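Local coordinates for putative cytoplasmic protein (Salmonella typhimurium, PDB 2GK3) that is of unknown function but assembles as a hexamer and probably has a fold related to class I glutamine amidotransferases, at residues E[81-86]-E[119-124]; E[131-136]-E[156-161]; E[187-192]-E[202-207]; E[207-212]-E[221-226]. All blocks are in the same frame, centred on the assembly; numbering follows the deposited sequence.

Contact 1: E[81-86]-E[119-124]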
loop_
_atom_site.group_PDB
_atom_site.type_symbol
_atom_site.label_atom_id
_atom_site.label_comp_id
_atom_site.label_asym_id
_atom_site.label_seq_id
_atom_site.Cartn_x
_atom_site.Cartn_y
_atom_site.Cartn_z
ATOM N N ILE E 81 30.084 11.490 12.757
ATOM C CA ILE E 81 28.781 11.254 12.138
ATOM C C ILE E 81 28.238 9.914 12.634
ATOM O O ILE E 81 28.947 8.906 12.625
ATOM C CB ILE E 81 28.853 11.308 10.602
ATOM C CG1 ILE E 81 29.159 12.750 10.142
ATOM C CG2 ILE E 81 27.544 10.771 9.953
ATOM C CD1 ILE E 81 29.582 12.897 8.680
ATOM N N VAL E 82 26.983 9.916 13.088
ATOM C CA VAL E 82 26.281 8.696 13.477
ATOM C C VAL E 82 25.184 8.350 12.483
ATOM O O VAL E 82 24.355 9.187 12.147
ATOM C CB VAL E 82 25.718 8.782 14.903
ATOM C CG1 VAL E 82 25.136 7.453 15.329
ATOM C CG2 VAL E 82 26.823 9.178 15.883
ATOM N N ILE E 83 25.206 7.112 11.981
ATOM C CA ILE E 83 24.169 6.605 11.088
ATOM C C ILE E 83 23.412 5.493 11.816
ATOM O O ILE E 83 24.012 4.529 12.293
ATOM C CB ILE E 83 24.767 6.050 9.766
ATOM C CG1 ILE E 83 25.590 7.124 9.041
ATOM C CG2 ILE E 83 23.669 5.441 8.870
ATOM C CD1 ILE E 83 26.451 6.588 7.859
ATOM N N SER E 84 22.094 5.625 11.901
ATOM C CA SER E 84 21.288 4.662 12.618
ATOM C C SER E 84 19.917 4.474 11.961
ATOM O O SER E 84 19.182 5.437 11.743
ATOM C CB SER E 84 21.165 5.069 14.094
ATOM O OG SER E 84 20.497 4.055 14.832
ATOM N N ASP E 85 19.587 3.218 11.651
ATOM C CA ASP E 85 18.304 2.862 11.015
ATOM C C ASP E 85 17.964 3.733 9.806
ATOM O O ASP E 85 16.824 4.165 9.632
ATOM C CB ASP E 85 17.146 2.858 12.039
ATOM C CG ASP E 85 16.563 1.468 12.276
ATOM O OD1 ASP E 85 16.751 0.583 11.425
ATOM O OD2 ASP E 85 15.881 1.263 13.307
ATOM N N ILE E 86 18.972 3.992 8.977
ATOM C CA ILE E 86 18.762 4.573 7.659
ATOM C C ILE E 86 19.584 3.809 6.597
ATOM O O ILE E 86 20.787 3.636 6.728
ATOM C CB ILE E 86 18.996 6.127 7.671
ATOM C CG1 ILE E 86 18.929 6.732 6.264
ATOM C CG2 ILE E 86 20.316 6.484 8.354
ATOM C CD1 ILE E 86 19.028 8.273 6.271
ATOM N N GLY E 119 37.489 12.659 10.249
ATOM C CA GLY E 119 36.187 12.486 10.873
ATOM C C GLY E 119 35.960 11.121 11.511
ATOM O O GLY E 119 36.552 10.110 11.097
ATOM N N GLY E 120 35.089 11.085 12.519
ATOM C CA GLY E 120 34.612 9.815 13.081
ATOM C C GLY E 120 33.264 9.354 12.527
ATOM O O GLY E 120 32.390 10.168 12.142
ATOM N N LEU E 121 33.083 8.039 12.503
ATOM C CA LEU E 121 31.859 7.434 11.990
ATOM C C LEU E 121 31.402 6.334 12.935
ATOM O O LEU E 121 32.179 5.410 13.253
ATOM C CB LEU E 121 32.088 6.858 10.583
ATOM C CG LEU E 121 30.911 6.184 9.851
ATOM C CD1 LEU E 121 29.767 7.162 9.734
ATOM C CD2 LEU E 121 31.297 5.630 8.457
ATOM N N LEU E 122 30.157 6.440 13.397
ATOM C CA LEU E 122 29.548 5.368 14.160
ATOM C C LEU E 122 28.288 4.905 13.429
ATOM O O LEU E 122 27.453 5.724 13.046
ATOM C CB LEU E 122 29.223 5.805 15.601
ATOM C CG LEU E 122 28.186 4.955 16.378
ATOM C CD1 LEU E 122 28.704 3.533 16.772
ATOM C CD2 LEU E 122 27.651 5.715 17.605
HETATM N N MSE E 123 28.192 3.597 13.189
HETATM C CA MSE E 123 26.955 2.997 12.726
HETATM C C MSE E 123 26.325 2.219 13.878
HETATM O O MSE E 123 27.015 1.474 14.585
HETATM C CB MSE E 123 27.171 2.085 11.508
HETATM C CG MSE E 123 25.834 1.478 10.949
HETATM SE SE MSE E 123 25.946 0.753 9.162
HETATM C CE MSE E 123 25.904 2.398 8.096
ATOM N N ILE E 124 25.013 2.400 14.053
ATOM C CA ILE E 124 24.248 1.694 15.076
ATOM C C ILE E 124 23.328 0.706 14.378
ATOM O O ILE E 124 22.683 1.048 13.379
ATOM C CB ILE E 124 23.436 2.681 15.957
ATOM C CG1 ILE E 124 24.384 3.614 16.724
ATOM C CG2 ILE E 124 22.454 1.920 16.895
ATOM C CD1 ILE E 124 23.668 4.733 17.544
#

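Contact 2: E[131-136]-E[156-161]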
loop_
_atom_site.group_PDB
_atom_site.type_symbol
_atom_site.label_atom_id
_atom_site.label_comp_id
_atom_site.label_asym_id
_atom_site.label_seq_id
_atom_site.Cartn_x
_atom_site.Cartn_y
_atom_site.Cartn_z
HETATM N N MSE E 131 23.222 -4.833 6.765
HETATM C CA MSE E 131 22.363 -5.379 5.703
HETATM C C MSE E 131 20.908 -5.236 6.104
HETATM O O MSE E 131 20.094 -4.777 5.319
HETATM C CB MSE E 131 22.719 -6.838 5.337
HETATM C CG MSE E 131 24.040 -6.964 4.630
HETATM SE SE MSE E 131 24.003 -6.032 2.863
HETATM C CE MSE E 131 24.062 -7.662 1.734
ATOM N N GLY E 132 20.596 -5.628 7.335
ATOM C CA GLY E 132 19.274 -5.455 7.910
ATOM C C GLY E 132 18.184 -6.350 7.362
ATOM O O GLY E 132 18.449 -7.366 6.699
ATOM N N ILE E 133 16.944 -5.967 7.643
ATOM C CA ILE E 133 15.787 -6.775 7.248
ATOM C C ILE E 133 15.676 -6.903 5.729
ATOM O O ILE E 133 15.719 -5.899 4.996
ATOM C CB ILE E 133 14.426 -6.299 7.889
ATOM C CG1 ILE E 133 13.362 -7.405 7.689
ATOM C CG2 ILE E 133 14.011 -4.905 7.350
ATOM C CD1 ILE E 133 12.127 -7.289 8.519
ATOM N N GLU E 134 15.551 -8.152 5.279
ATOM C CA GLU E 134 15.601 -8.497 3.859
ATOM C C GLU E 134 16.827 -7.927 3.108
ATOM O O GLU E 134 16.806 -7.821 1.888
ATOM C CB GLU E 134 14.299 -8.096 3.160
ATOM C CG GLU E 134 13.021 -8.786 3.684
ATOM C CD GLU E 134 11.775 -8.377 2.893
ATOM O OE1 GLU E 134 10.656 -8.378 3.482
ATOM O OE2 GLU E 134 11.913 -8.035 1.675
ATOM N N ALA E 135 17.885 -7.574 3.834
ATOM C CA ALA E 135 19.125 -6.995 3.246
ATOM C C ALA E 135 18.900 -5.628 2.559
ATOM O O ALA E 135 19.650 -5.238 1.664
ATOM C CB ALA E 135 19.817 -8.004 2.288
ATOM N N LYS E 136 17.873 -4.906 2.995
ATOM C CA LYS E 136 17.481 -3.642 2.378
ATOM C C LYS E 136 18.459 -2.492 2.620
ATOM O O LYS E 136 18.587 -1.595 1.755
ATOM C CB LYS E 136 16.094 -3.217 2.886
ATOM C CG LYS E 136 14.925 -3.979 2.252
ATOM C CD LYS E 136 13.622 -3.606 2.926
ATOM C CE LYS E 136 12.456 -4.421 2.383
ATOM N NZ LYS E 136 11.999 -3.880 1.083
ATOM N N ASP E 156 20.124 -10.934 4.624
ATOM C CA ASP E 156 19.538 -10.481 5.877
ATOM C C ASP E 156 20.417 -10.971 7.020
ATOM O O ASP E 156 20.736 -12.171 7.107
ATOM C CB ASP E 156 18.111 -11.045 5.997
ATOM C CG ASP E 156 17.345 -10.480 7.180
ATOM O OD1 ASP E 156 17.952 -10.258 8.257
ATOM O OD2 ASP E 156 16.113 -10.286 7.018
ATOM N N ASP E 157 20.795 -10.029 7.887
ATOM C CA ASP E 157 21.846 -10.241 8.881
ATOM C C ASP E 157 21.343 -10.110 10.321
ATOM O O ASP E 157 22.142 -10.042 11.260
ATOM C CB ASP E 157 23.038 -9.296 8.607
ATOM C CG ASP E 157 22.686 -7.827 8.779
ATOM O OD1 ASP E 157 21.504 -7.514 9.081
ATOM O OD2 ASP E 157 23.595 -6.976 8.635
ATOM N N ARG E 158 20.021 -10.050 10.475
ATOM C CA ARG E 158 19.377 -9.968 11.770
ATOM C C ARG E 158 19.546 -11.283 12.526
ATOM O O ARG E 158 19.415 -12.376 11.956
ATOM C CB ARG E 158 17.859 -9.753 11.625
ATOM C CG ARG E 158 17.397 -8.395 11.162
ATOM C CD ARG E 158 15.876 -8.408 10.892
ATOM N NE ARG E 158 15.480 -9.434 9.916
ATOM C CZ ARG E 158 14.498 -10.329 10.068
ATOM N NH1 ARG E 158 13.732 -10.343 11.154
ATOM N NH2 ARG E 158 14.243 -11.183 9.094
ATOM N N VAL E 159 19.834 -11.151 13.817
ATOM C CA VAL E 159 19.670 -12.234 14.751
ATOM C C VAL E 159 18.574 -11.779 15.694
ATOM O O VAL E 159 18.729 -10.802 16.426
ATOM C CB VAL E 159 20.995 -12.557 15.491
ATOM C CG1 VAL E 159 20.757 -13.596 16.633
ATOM C CG2 VAL E 159 22.057 -13.058 14.477
ATOM N N GLU E 160 17.433 -12.450 15.626
ATOM C CA GLU E 160 16.304 -12.128 16.525
ATOM C C GLU E 160 16.385 -13.001 17.790
ATOM O O GLU E 160 16.455 -14.242 17.706
ATOM C CB GLU E 160 14.959 -12.336 15.824
ATOM C CG GLU E 160 14.784 -11.525 14.534
ATOM C CD GLU E 160 14.538 -10.026 14.782
ATOM O OE1 GLU E 160 14.570 -9.574 15.951
ATOM O OE2 GLU E 160 14.307 -9.301 13.790
ATOM N N LYS E 161 16.394 -12.331 18.939
ATOM C CA LYS E 161 16.388 -12.978 20.247
ATOM C C LYS E 161 15.240 -12.455 21.142
ATOM O O LYS E 161 15.498 -11.749 22.115
ATOM C CB LYS E 161 17.735 -12.747 20.938
ATOM C CG LYS E 161 18.920 -13.392 20.218
ATOM C CD LYS E 161 19.110 -14.833 20.664
ATOM C CE LYS E 161 20.041 -15.618 19.747
ATOM N NZ LYS E 161 19.927 -17.108 20.061
#

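Contact 3: E[187-192]-E[202-207]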
loop_
_atom_site.group_PDB
_atom_site.type_symbol
_atom_site.label_atom_id
_atom_site.label_comp_id
_atom_site.label_asym_id
_atom_site.label_seq_id
_atom_site.Cartn_x
_atom_site.Cartn_y
_atom_site.Cartn_z
ATOM N N LEU E 187 17.331 -7.716 22.467
ATOM C CA LEU E 187 16.376 -8.639 21.855
ATOM C C LEU E 187 16.749 -9.008 20.408
ATOM O O LEU E 187 15.976 -9.639 19.680
ATOM C CB LEU E 187 14.950 -8.091 22.004
ATOM C CG LEU E 187 14.085 -8.521 23.224
ATOM C CD1 LEU E 187 14.833 -8.957 24.477
ATOM C CD2 LEU E 187 13.083 -7.485 23.598
ATOM N N GLY E 188 17.964 -8.636 20.011
ATOM C CA GLY E 188 18.391 -8.814 18.633
ATOM C C GLY E 188 19.582 -7.958 18.274
ATOM O O GLY E 188 19.951 -7.052 19.019
ATOM N N TYR E 189 20.195 -8.274 17.132
ATOM C CA TYR E 189 21.369 -7.565 16.643
ATOM C C TYR E 189 21.626 -7.921 15.182
ATOM O O TYR E 189 21.086 -8.915 14.678
ATOM C CB TYR E 189 22.610 -7.859 17.514
ATOM C CG TYR E 189 23.079 -9.315 17.500
ATOM C CD1 TYR E 189 24.148 -9.710 16.695
ATOM C CD2 TYR E 189 22.471 -10.273 18.311
ATOM C CE1 TYR E 189 24.605 -11.026 16.687
ATOM C CE2 TYR E 189 22.915 -11.600 18.323
ATOM C CZ TYR E 189 23.983 -11.972 17.505
ATOM O OH TYR E 189 24.414 -13.283 17.483
ATOM N N ASN E 190 22.430 -7.091 14.517
ATOM C CA ASN E 190 22.960 -7.391 13.189
ATOM C C ASN E 190 24.243 -8.202 13.330
ATOM O O ASN E 190 25.180 -7.784 14.031
ATOM C CB ASN E 190 23.269 -6.107 12.423
ATOM C CG ASN E 190 22.031 -5.294 12.102
ATOM O OD1 ASN E 190 21.754 -4.296 12.766
ATOM N ND2 ASN E 190 21.290 -5.704 11.083
ATOM N N GLN E 191 24.284 -9.362 12.674
ATOM C CA GLN E 191 25.465 -10.225 12.722
ATOM C C GLN E 191 26.523 -9.800 11.722
ATOM O O GLN E 191 26.276 -9.747 10.529
ATOM C CB GLN E 191 25.098 -11.682 12.448
ATOM C CG GLN E 191 26.284 -12.641 12.591
ATOM C CD GLN E 191 25.867 -14.079 12.488
ATOM O OE1 GLN E 191 25.327 -14.510 11.474
ATOM N NE2 GLN E 191 26.099 -14.832 13.545
ATOM N N ALA E 192 27.717 -9.512 12.212
ATOM C CA ALA E 192 28.821 -9.163 11.324
ATOM C C ALA E 192 30.105 -9.854 11.828
ATOM O O ALA E 192 30.113 -10.454 12.892
ATOM C CB ALA E 192 28.985 -7.653 11.232
ATOM N N LEU E 202 32.968 -5.546 22.980
ATOM C CA LEU E 202 31.811 -6.198 23.579
ATOM C C LEU E 202 31.287 -7.216 22.590
ATOM O O LEU E 202 31.393 -7.019 21.376
ATOM C CB LEU E 202 30.684 -5.186 23.862
ATOM C CG LEU E 202 30.830 -3.987 24.825
ATOM C CD1 LEU E 202 29.484 -3.269 24.956
ATOM C CD2 LEU E 202 31.336 -4.439 26.205
ATOM N N THR E 203 30.696 -8.285 23.102
ATOM C CA THR E 203 30.112 -9.317 22.251
ATOM C C THR E 203 28.692 -9.604 22.703
ATOM O O THR E 203 28.272 -9.226 23.795
ATOM C CB THR E 203 30.892 -10.638 22.327
ATOM O OG1 THR E 203 30.900 -11.064 23.690
ATOM C CG2 THR E 203 32.349 -10.486 21.825
ATOM N N ILE E 204 27.966 -10.309 21.852
ATOM C CA ILE E 204 26.598 -10.656 22.110
ATOM C C ILE E 204 26.456 -12.013 21.429
ATOM O O ILE E 204 26.797 -12.128 20.255
ATOM C CB ILE E 204 25.664 -9.548 21.502
ATOM C CG1 ILE E 204 24.204 -9.720 21.934
ATOM C CG2 ILE E 204 25.834 -9.414 19.965
ATOM C CD1 ILE E 204 23.298 -8.538 21.512
ATOM N N ASN E 205 26.047 -13.049 22.163
ATOM C CA ASN E 205 25.893 -14.407 21.583
ATOM C C ASN E 205 27.197 -14.849 20.907
ATOM O O ASN E 205 27.203 -15.538 19.881
ATOM C CB ASN E 205 24.724 -14.411 20.592
ATOM C CG ASN E 205 24.296 -15.808 20.166
ATOM O OD1 ASN E 205 24.408 -16.778 20.930
ATOM N ND2 ASN E 205 23.770 -15.910 18.931
ATOM N N ASN E 206 28.307 -14.409 21.493
ATOM C CA ASN E 206 29.643 -14.626 20.948
ATOM C C ASN E 206 29.935 -13.926 19.603
ATOM O O ASN E 206 31.022 -14.085 19.050
ATOM C CB ASN E 206 30.000 -16.131 20.918
ATOM C CG ASN E 206 29.915 -16.780 22.307
ATOM O OD1 ASN E 206 30.524 -16.312 23.270
ATOM N ND2 ASN E 206 29.140 -17.844 22.411
ATOM N N ASP E 207 28.990 -13.142 19.088
ATOM C CA ASP E 207 29.260 -12.329 17.887
ATOM C C ASP E 207 29.740 -10.946 18.343
ATOM O O ASP E 207 29.476 -10.548 19.472
ATOM C CB ASP E 207 28.015 -12.171 17.017
ATOM C CG ASP E 207 27.676 -13.417 16.220
ATOM O OD1 ASP E 207 28.573 -14.010 15.572
ATOM O OD2 ASP E 207 26.479 -13.783 16.214
#

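Contact 4: E[207-212]-E[221-226]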
loop_
_atom_site.group_PDB
_atom_site.type_symbol
_atom_site.label_atom_id
_atom_site.label_comp_id
_atom_site.label_asym_id
_atom_site.label_seq_id
_atom_site.Cartn_x
_atom_site.Cartn_y
_atom_site.Cartn_z
ATOM N N ASP E 207 28.990 -13.142 19.088
ATOM C CA ASP E 207 29.260 -12.329 17.887
ATOM C C ASP E 207 29.740 -10.946 18.343
ATOM O O ASP E 207 29.476 -10.548 19.472
ATOM C CB ASP E 207 28.015 -12.171 17.017
ATOM C CG ASP E 207 27.676 -13.417 16.220
ATOM O OD1 ASP E 207 28.573 -14.010 15.572
ATOM O OD2 ASP E 207 26.479 -13.783 16.214
ATOM N N PRO E 208 30.456 -10.212 17.471
ATOM C CA PRO E 208 30.868 -8.878 17.930
ATOM C C PRO E 208 29.645 -7.983 18.191
ATOM O O PRO E 208 28.603 -8.128 17.508
ATOM C CB PRO E 208 31.707 -8.332 16.767
ATOM C CG PRO E 208 31.457 -9.205 15.626
ATOM C CD PRO E 208 30.903 -10.506 16.095
ATOM N N LEU E 209 29.766 -7.103 19.189
ATOM C CA LEU E 209 28.716 -6.117 19.485
ATOM C C LEU E 209 29.239 -4.675 19.387
ATOM O O LEU E 209 28.608 -3.816 18.759
ATOM C CB LEU E 209 28.065 -6.375 20.854
ATOM C CG LEU E 209 27.065 -5.332 21.388
ATOM C CD1 LEU E 209 25.846 -5.196 20.486
ATOM C CD2 LEU E 209 26.623 -5.666 22.815
ATOM N N LEU E 210 30.375 -4.412 20.027
ATOM C CA LEU E 210 31.025 -3.107 19.919
ATOM C C LEU E 210 32.416 -3.280 19.337
ATOM O O LEU E 210 33.228 -4.005 19.897
ATOM C CB LEU E 210 31.073 -2.402 21.284
ATOM C CG LEU E 210 31.602 -0.964 21.335
ATOM C CD1 LEU E 210 30.789 0.033 20.447
ATOM C CD2 LEU E 210 31.669 -0.488 22.783
ATOM N N VAL E 211 32.677 -2.597 18.223
ATOM C CA VAL E 211 33.912 -2.768 17.453
ATOM C C VAL E 211 34.487 -1.405 17.060
ATOM O O VAL E 211 33.762 -0.551 16.538
ATOM C CB VAL E 211 33.677 -3.598 16.146
ATOM C CG1 VAL E 211 34.987 -3.760 15.348
ATOM C CG2 VAL E 211 33.058 -4.978 16.465
ATOM N N PHE E 212 35.789 -1.225 17.305
ATOM C CA PHE E 212 36.499 0.018 16.962
ATOM C C PHE E 212 37.534 -0.212 15.866
ATOM O O PHE E 212 38.233 -1.220 15.857
ATOM C CB PHE E 212 37.156 0.649 18.214
ATOM C CG PHE E 212 36.159 1.136 19.236
ATOM C CD1 PHE E 212 35.584 2.395 19.114
ATOM C CD2 PHE E 212 35.761 0.317 20.292
ATOM C CE1 PHE E 212 34.633 2.834 20.027
ATOM C CE2 PHE E 212 34.830 0.750 21.214
ATOM C CZ PHE E 212 34.262 2.006 21.086
ATOM N N ALA E 221 33.508 3.087 14.466
ATOM C CA ALA E 221 32.871 2.288 15.485
ATOM C C ALA E 221 31.579 1.688 14.934
ATOM O O ALA E 221 30.895 2.280 14.077
ATOM C CB ALA E 221 32.591 3.112 16.725
ATOM N N CYS E 222 31.263 0.494 15.409
ATOM C CA CYS E 222 30.005 -0.129 15.025
ATOM C C CYS E 222 29.394 -0.691 16.286
ATOM O O CYS E 222 30.078 -1.368 17.054
ATOM C CB CYS E 222 30.221 -1.244 13.990
ATOM S SG CYS E 222 30.606 -0.667 12.322
ATOM N N PHE E 223 28.122 -0.386 16.511
ATOM C CA PHE E 223 27.399 -1.010 17.584
ATOM C C PHE E 223 26.328 -1.850 16.927
ATOM O O PHE E 223 25.490 -1.321 16.202
ATOM C CB PHE E 223 26.794 0.029 18.539
ATOM C CG PHE E 223 26.143 -0.586 19.741
ATOM C CD1 PHE E 223 26.912 -0.962 20.845
ATOM C CD2 PHE E 223 24.777 -0.816 19.763
ATOM C CE1 PHE E 223 26.328 -1.556 21.962
ATOM C CE2 PHE E 223 24.173 -1.396 20.881
ATOM C CZ PHE E 223 24.951 -1.769 21.987
HETATM N N MSE E 224 26.349 -3.156 17.185
HETATM C CA MSE E 224 25.674 -4.110 16.285
HETATM C C MSE E 224 24.217 -4.310 16.603
HETATM O O MSE E 224 23.472 -4.885 15.812
HETATM C CB MSE E 224 26.406 -5.466 16.234
HETATM C CG MSE E 224 27.855 -5.393 15.760
HETATM SE SE MSE E 224 28.193 -4.395 14.109
HETATM C CE MSE E 224 29.877 -3.817 14.802
ATOM N N SER E 225 23.811 -3.856 17.779
ATOM C CA SER E 225 22.400 -3.865 18.135
ATOM C C SER E 225 21.881 -2.424 18.083
ATOM O O SER E 225 22.589 -1.503 17.648
ATOM C CB SER E 225 22.202 -4.498 19.513
ATOM O OG SER E 225 20.835 -4.637 19.813
ATOM N N ASP E 226 20.649 -2.237 18.523
ATOM C CA ASP E 226 19.964 -0.960 18.412
ATOM C C ASP E 226 20.142 -0.069 19.659
ATOM O O ASP E 226 20.439 -0.554 20.752
ATOM C CB ASP E 226 18.489 -1.247 18.174
ATOM C CG ASP E 226 17.777 -0.140 17.413
ATOM O OD1 ASP E 226 18.244 1.028 17.395
ATOM O OD2 ASP E 226 16.715 -0.459 16.856
#

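Contact 1: E[81-86]-E[119-124]
Strands 81-84 and 120-124 run parallel, their axes 4.7 Å apart and 16° askew, with Ile81 beside Leu121, Val82 beside Leu122 and Ile83 beside Met123. They are neighbouring strands in the central sheet of a domain that, by family, resembles class I glutamine amidotransferases, where 81-84 is also bonded on its other edge to strand 12-28 and 120-124 to strand 218-223. The backbone evidence is a regular zigzag of four bonds: Ile81 N to Gly120 O, Leu122 N to Ile81 O, Ile83 N to Leu122 O at 2.8 Å, and Ile124 N to Ile83 O, all close to straight at the hydrogen. Gly120 O is also reached by the hydroxyl of Tyr114.

On one face Val82 and Leu122 lie side by side and point the same way, Val82 CG1 touching Leu122 CD2 at 3.8 Å. The same CG1 meets Ile124 CD1, so one methyl branch of Val82 fills the step between two residues of the neighbouring strand. CG1 stands opposite the backbone N across CA-CB (chi1 -174°), beside the carbonyl carbon. Helix 242-253 packs on this face through Leu250, Trp246 and Ile253.

The other face carries Ile81, Ile83, Leu121 and Met123, a selenomethionine. Ile83 is met on both branches: its CD1 lies 3.9 Å from Leu121 CD1, while its CG2 meets the methyl CE of Met123, whose chain bends at chi3. Tyr139 touches both Ile83 and Met123. At the end of the strands Ser84 OG, hydrogen-bonded to Glu18, lies 3.4 Å from Ile124 CB.

Contact 2: E[131-136]-E[156-161]
Two aspartate torsions set up the contact between 131-136 and 156-161: Asp157 carries CG between its backbone N and carbonyl carbon (chi1 65°), which turns the carboxylate onto Met131 and Gly132, whereas Asp156 swings CG opposite its N (chi1 -172°) toward the next peptides of the loop. Each oxygen of Asp157 takes one backbone N-H, OD2 from Met131 N at 2.9 Å and OD1 from Gly132 N at 2.7 Å. Both donors stand well above the carboxylate plane, and the Gly132 bond is bent, with 139° at the hydrogen. Asn190 is a further donor to OD1. Met131 is a selenomethionine, and its CB presses against OD2 of Asp157.

Asp156 OD1 accepts from Arg158 N, two residues on, which defines an Asx turn leading into strand 158-161. Arg158 also grips this carboxylate side-on, NE shared between OD1 and OD2 and NH2 2.9 Å from OD2. With Glu134 N at 2.8 Å, above the carboxylate plane, OD2 thus takes three donors; the arginine's charge and this N-H would be expected to favour ionised Asp156. Only Asp156 and Arg158 of this salt-bridge network touch the loop; Glu160 OE2 holds Arg158 NH1 from behind at 2.9 Å.

Ile133 covers one face of the Arg158 guanidinium: its CG1 sits 3.7 Å from NE, offset toward the rim. Tyr127 makes a cation-pi contact with the same arginine. The contact also lies at a subunit interface: Arg158 NH1 bonds Asn89 of a neighbouring subunit, and Glu134 is salt-bridged to Lys136 of the same subunit.

Contact 3: E[187-192]-E[202-207]
Polar bonds converging on Asp207 OD2 and the Tyr189 hydroxyl, and an apolar contact on the Tyr189 ring, join 187-192 to 202-207. Among the hydrogen bonds, the tyrosine OH donates to Asp207 OD2, near the ring plane at its edge; the modelled 2.5 Å is very short and its exact length doubtful. Asn205 ND2 donates to the same OH at 3.1 Å from a roughly perpendicular amide, the planes 74° apart. The extended chain of Gln191 brings NE2 to Asp207 OD2 at 2.9 Å, on the syn side but tilted out of the carboxylate plane, with a weaker bond to OD1; the two planes stand 90° apart.

The apolar part is a CH-pi contact: Ile204 CG2 sits 3.6 Å from the centroid of the Tyr189 ring, 8° off its normal. Ile204 CD1 adds a touch at the CD2 side of the ring.

Asn205 and Asp207 are held by a type I' turn from Ile204 to Asp207, which links strands 199-204 and 207-215 as a tight hairpin, with backbone bonds running both ways between Ile204 and Asp207. Tyr189 reaches this hairpin end from strand 185-194. With two donors, a phenol and an amide N-H, on OD2, Asp207 would be expected to be stabilised as the anion.

Contact 4: E[207-212]-E[221-226]
The Phe223 ring has Leu209 CD1 over one face, 4.0 Å from its centroid and offset toward the rim, and Leu210 CD1 at its edge, 4.0 Å from CD1 of the ring. Leu209 and Phe223 point the same way: with CG opposite the backbone N (chi1 173°), the leucine lays CG and CD1 over the CE1-CZ part of the face. Trp246 meets Phe223 edge-to-face from helix 242-253. Leu209 CD1 also reaches Ser225 CB. The second phenyl, Phe212, is met obliquely by Ala221 CB, 3.9 Å from CE1, and is packed further by His174 and Phe252.

On the face of Val211 and Cys222, the selenomethionine Met224 folds back through bends at chi2 and chi3, so that its CE lies 3.8 Å from Val211 CG2. Its CG is close to Pro208 O at 3.3 Å.

Backbone bonds set the alignment. Val211 and Cys222 form a hydrogen-bonded antiparallel pair, Val211 N to Cys222 O at 3.1 Å and Cys222 N to Val211 O at 2.9 Å. Leu210-Phe223 and Phe212-Ala221 are the flanking non-hydrogen-bonded pairs, and Met224 N donates to Leu209 O. The chain turns a corner at Leu210, and the end-to-end directions of 208-212 and 221-225 lie 152° apart. The arrangement is a beta hairpin of strands 207-215 and 218-223, whose second strand continues the central sheet of the putative amidotransferase-like fold beside strand 120-124.

The four contacts follow one another along the chain. Contact 1 meets contact 4 edge to edge, their centres 12 Å apart: Leu121 O lies 2.9 Å from Ala221 N and Met123 O the same distance from Phe223 N. Contacts 3 and 4, centres 7 Å apart, share Asp207 and are tied by Gly188 O to Ser225 OG at 2.7 Å. Contact 2 adjoins contact 3 through Val159 N and Tyr189 O, 2.7 Å apart, but stays about 7 Å from contact 1 at nearest atoms. Glycerol, probably from crystallisation, is weakly bonded to Asp85 OD2 of contact 1 and also lies near Asp226 of contact 4, which may mark a pocket.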